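Local coordinates for protein prophenoloxidase b (Marsupenaeus japonicus, PDB 3WKY) that probably oxidises phenols at a type 3 dicopper site, as a secreted phenoloxidase precursor of the hemocyanin family, at residues 60-69 with 103-114. Numbering follows the deposited sequence. Where two conformers were deposited one is given.
Sequences ALSIPEGIPF and VKDHVNSAVFLA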
loop_
_atom_site.group_PDB
_atom_site.type_symbol
_atom_site.label_atom_id
_atom_site.label_comp_id
_atom_site.label_asym_id
_atom_site.label_seq_id
_atom_site.Cartn_x
_atom_site.Cartn_y
_atom_site.Cartn_z
ATOM N N ALA A 60 10.308 -26.176 -38.874
ATOM C CA ALA A 60 8.864 -26.436 -38.932
ATOM C C ALA A 60 8.376 -27.545 -38.000
ATOM O O ALA A 60 7.296 -27.447 -37.414
ATOM C CB ALA A 60 8.426 -26.723 -40.364
ATOM N N LEU A 61 9.172 -28.601 -37.870
ATOM C CA LEU A 61 8.762 -29.774 -37.100
ATOM C C LEU A 61 8.989 -29.617 -35.599
ATOM O O LEU A 61 8.563 -30.464 -34.818
ATOM C CB LEU A 61 9.502 -31.020 -37.606
ATOM C CG LEU A 61 8.842 -31.869 -38.696
ATOM C CD1 LEU A 61 8.259 -31.018 -39.797
ATOM C CD2 LEU A 61 9.849 -32.859 -39.277
ATOM N N SER A 62 9.662 -28.543 -35.199
ATOM C CA SER A 62 10.003 -28.331 -33.789
ATOM C C SER A 62 8.806 -27.978 -32.898
ATOM O O SER A 62 8.892 -28.079 -31.676
ATOM C CB SER A 62 11.074 -27.250 -33.649
ATOM O OG SER A 62 10.548 -25.964 -33.933
ATOM N N ILE A 63 7.698 -27.555 -33.496
ATOM C CA ILE A 63 6.516 -27.230 -32.703
ATOM C C ILE A 63 5.680 -28.487 -32.506
ATOM O O ILE A 63 5.214 -29.083 -33.475
ATOM C CB ILE A 63 5.653 -26.128 -33.358
ATOM C CG1 ILE A 63 6.528 -24.954 -33.809
ATOM C CG2 ILE A 63 4.540 -25.680 -32.405
ATOM C CD1 ILE A 63 7.364 -24.322 -32.722
ATOM N N PRO A 64 5.488 -28.896 -31.246
ATOM C CA PRO A 64 4.745 -30.130 -30.958
ATOM C C PRO A 64 3.262 -30.028 -31.309
ATOM O O PRO A 64 2.679 -28.943 -31.252
ATOM C CB PRO A 64 4.908 -30.293 -29.438
ATOM C CG PRO A 64 5.180 -28.901 -28.930
ATOM C CD PRO A 64 5.978 -28.231 -30.025
ATOM N N GLU A 65 2.661 -31.155 -31.678
ATOM C CA GLU A 65 1.218 -31.237 -31.879
ATOM C C GLU A 65 0.502 -30.969 -30.558
ATOM O O GLU A 65 1.065 -31.198 -29.489
ATOM C CB GLU A 65 0.834 -32.631 -32.402
ATOM C CG GLU A 65 -0.658 -32.822 -32.690
ATOM C CD GLU A 65 -1.263 -34.009 -31.951
ATOM O OE1 GLU A 65 -0.593 -35.062 -31.855
ATOM O OE2 GLU A 65 -2.412 -33.890 -31.468
ATOM N N GLY A 66 -0.736 -30.495 -30.622
ATOM C CA GLY A 66 -1.545 -30.356 -29.421
ATOM C C GLY A 66 -1.531 -29.003 -28.731
ATOM O O GLY A 66 -2.031 -28.872 -27.607
ATOM N N ILE A 67 -0.947 -28.001 -29.386
ATOM C CA ILE A 67 -0.981 -26.632 -28.879
ATOM C C ILE A 67 -1.326 -25.707 -30.041
ATOM O O ILE A 67 -1.168 -26.091 -31.205
ATOM C CB ILE A 67 0.365 -26.189 -28.246
ATOM C CG1 ILE A 67 1.491 -26.199 -29.280
ATOM C CG2 ILE A 67 0.719 -27.055 -27.019
ATOM C CD1 ILE A 67 2.807 -25.626 -28.759
ATOM N N PRO A 68 -1.803 -24.490 -29.734
ATOM C CA PRO A 68 -2.097 -23.547 -30.822
ATOM C C PRO A 68 -0.835 -23.017 -31.502
ATOM O O PRO A 68 0.274 -23.206 -30.994
ATOM C CB PRO A 68 -2.808 -22.389 -30.097
ATOM C CG PRO A 68 -3.316 -22.977 -28.816
ATOM C CD PRO A 68 -2.284 -23.999 -28.428
ATOM N N PHE A 69 -1.013 -22.359 -32.651
ATOM C CA PHE A 69 0.038 -21.531 -33.234
ATOM C C PHE A 69 0.058 -20.204 -32.480
ATOM O O PHE A 69 -0.909 -19.425 -32.534
ATOM C CB PHE A 69 -0.256 -21.277 -34.727
ATOM C CG PHE A 69 0.531 -20.143 -35.337
ATOM C CD1 PHE A 69 1.908 -20.072 -35.204
ATOM C CD2 PHE A 69 -0.117 -19.161 -36.094
ATOM C CE1 PHE A 69 2.628 -19.029 -35.770
ATOM C CE2 PHE A 69 0.598 -18.122 -36.675
ATOM C CZ PHE A 69 1.969 -18.049 -36.514
ATOM N N VAL A 103 3.545 -33.859 -45.509
ATOM C CA VAL A 103 4.028 -33.254 -44.267
ATOM C C VAL A 103 2.931 -33.110 -43.202
ATOM O O VAL A 103 3.225 -32.948 -42.016
ATOM C CB VAL A 103 4.700 -31.884 -44.537
ATOM C CG1 VAL A 103 3.654 -30.794 -44.686
ATOM C CG2 VAL A 103 5.670 -31.537 -43.433
ATOM N N LYS A 104 1.677 -33.199 -43.633
ATOM C CA LYS A 104 0.531 -32.902 -42.780
ATOM C C LYS A 104 0.481 -33.701 -41.475
ATOM O O LYS A 104 0.109 -33.155 -40.432
ATOM C CB LYS A 104 -0.767 -33.098 -43.557
ATOM C CG LYS A 104 -2.015 -32.790 -42.763
ATOM C CD LYS A 104 -3.256 -33.092 -43.576
ATOM C CE LYS A 104 -4.480 -32.443 -42.975
ATOM N NZ LYS A 104 -5.057 -33.145 -41.801
ATOM N N ASP A 105 0.855 -34.980 -41.526
ATOM C CA ASP A 105 0.854 -35.826 -40.327
ATOM C C ASP A 105 1.966 -35.487 -39.336
ATOM O O ASP A 105 1.956 -35.967 -38.204
ATOM C CB ASP A 105 0.996 -37.307 -40.712
ATOM C CG ASP A 105 -0.305 -37.923 -41.182
ATOM O OD1 ASP A 105 -1.376 -37.551 -40.657
ATOM O OD2 ASP A 105 -0.251 -38.798 -42.076
ATOM N N HIS A 106 2.924 -34.672 -39.763
ATOM C CA HIS A 106 4.160 -34.486 -39.018
ATOM C C HIS A 106 4.348 -33.082 -38.460
ATOM O O HIS A 106 5.344 -32.815 -37.785
ATOM C CB HIS A 106 5.345 -34.846 -39.910
ATOM C CG HIS A 106 5.226 -36.206 -40.522
ATOM N ND1 HIS A 106 5.726 -37.339 -39.915
ATOM C CD2 HIS A 106 4.625 -36.622 -41.663
ATOM C CE1 HIS A 106 5.456 -38.392 -40.668
ATOM N NE2 HIS A 106 4.787 -37.985 -41.733
ATOM N N VAL A 107 3.398 -32.197 -38.746
ATOM C CA VAL A 107 3.471 -30.811 -38.289
ATOM C C VAL A 107 2.259 -30.453 -37.445
ATOM O O VAL A 107 1.171 -31.011 -37.631
ATOM C CB VAL A 107 3.553 -29.817 -39.470
ATOM C CG1 VAL A 107 4.905 -29.891 -40.146
ATOM C CG2 VAL A 107 2.449 -30.092 -40.463
ATOM N N ASN A 108 2.459 -29.541 -36.495
ATOM C CA ASN A 108 1.385 -28.975 -35.691
ATOM C C ASN A 108 0.274 -28.474 -36.632
ATOM O O ASN A 108 0.558 -27.806 -37.624
ATOM C CB ASN A 108 1.982 -27.829 -34.856
ATOM C CG ASN A 108 0.943 -27.054 -34.093
ATOM O OD1 ASN A 108 0.185 -26.286 -34.680
ATOM N ND2 ASN A 108 0.913 -27.229 -32.770
ATOM N N SER A 109 -0.984 -28.808 -36.349
ATOM C CA SER A 109 -2.035 -28.505 -37.312
ATOM C C SER A 109 -2.273 -27.008 -37.495
ATOM O O SER A 109 -2.542 -26.570 -38.613
ATOM C CB SER A 109 -3.336 -29.247 -36.989
ATOM O OG SER A 109 -3.729 -29.050 -35.648
ATOM N N ALA A 110 -2.156 -26.227 -36.425
ATOM C CA ALA A 110 -2.357 -24.780 -36.542
ATOM C C ALA A 110 -1.197 -24.122 -37.286
ATOM O O ALA A 110 -1.394 -23.185 -38.063
ATOM C CB ALA A 110 -2.575 -24.138 -35.160
ATOM N N VAL A 111 0.011 -24.620 -37.052
ATOM C CA VAL A 111 1.182 -24.168 -37.790
ATOM C C VAL A 111 1.011 -24.515 -39.276
ATOM O O VAL A 111 1.311 -23.700 -40.155
ATOM C CB VAL A 111 2.476 -24.788 -37.214
ATOM C CG1 VAL A 111 3.661 -24.607 -38.171
ATOM C CG2 VAL A 111 2.794 -24.172 -35.843
ATOM N N PHE A 112 0.484 -25.706 -39.547
ATOM C CA PHE A 112 0.202 -26.138 -40.925
ATOM C C PHE A 112 -0.768 -25.181 -41.626
ATOM O O PHE A 112 -0.484 -24.683 -42.726
ATOM C CB PHE A 112 -0.354 -27.567 -40.916
ATOM C CG PHE A 112 -0.711 -28.097 -42.280
ATOM C CD1 PHE A 112 0.275 -28.600 -43.122
ATOM C CD2 PHE A 112 -2.030 -28.104 -42.714
ATOM C CE1 PHE A 112 -0.049 -29.100 -44.373
ATOM C CE2 PHE A 112 -2.363 -28.596 -43.971
ATOM C CZ PHE A 112 -1.369 -29.094 -44.801
ATOM N N LEU A 113 -1.908 -24.924 -40.986
ATOM C CA LEU A 113 -2.903 -23.988 -41.505
ATOM C C LEU A 113 -2.367 -22.580 -41.719
ATOM O O LEU A 113 -2.660 -21.954 -42.741
ATOM C CB LEU A 113 -4.135 -23.943 -40.594
ATOM C CG LEU A 113 -4.976 -25.213 -40.616
ATOM C CD1 LEU A 113 -6.107 -25.116 -39.624
ATOM C CD2 LEU A 113 -5.515 -25.445 -42.034
ATOM N N ALA A 114 -1.593 -22.072 -40.763
ATOM C CA ALA A 114 -1.036 -20.722 -40.888
ATOM C C ALA A 114 -0.114 -20.633 -42.099
ATOM O O ALA A 114 -0.204 -19.695 -42.895
ATOM C CB ALA A 114 -0.284 -20.334 -39.615
HETATM O O HOH W 1 5.093 -28.735 -36.183
HETATM O O HOH W 2 5.476 -31.652 -34.735
HETATM O O HOH W 3 -1.970 -30.066 -33.518
HETATM O O HOH W 4 -2.543 -27.197 -33.410
#
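Loop 60-69 runs past the start of helix 109-122, and the two backbones come closest where the CA atoms of E65 and N108 lie 4.4 Å apart. N108 sits at the N-cap and carries the polar part of the contact. Its CG is anti to the backbone N (chi1 173°), which sends the amide across to the loop. ND2 gives both hydrogens to that loop, one to P64 O at 2.9 Å and one to I67 O at 2.8 Å. Both bonds are nearly straight, and both acceptors lie close to the amide plane, although ND2 is tilted out of each carbonyl plane. On the other branch OD1 accepts from V111 N, the capping bond, at 2.9 Å. These three bonds fix the flip of the amide. With an alanine at N108, the carbonyls of P64 and I67 and the N-H of V111 would probably lose this partner, leaving the loop from P64 to I67 less firmly held to the helix start.

Apolar groups flank the cap. F69 lays its CB against CB of A110 at 3.7 Å, and its ring reaches one turn further along the helix, where CD2 meets CB of A114. I63 CG2 touches V111 CG2. I63 CG2 also lies 4.0 Å from N108 ND2. At the far end L61 CD1 packs on V107 CG1 at 3.6 Å. A water joins A60 O and I63 O to the backbone N-H of N108, and another links I67 O to A110 N. Helix 74-89 also packs on I63, I67 and F69. The contact is an asparagine N-cap that ties a loop to a helix start in the all-alpha hemocyanin domain.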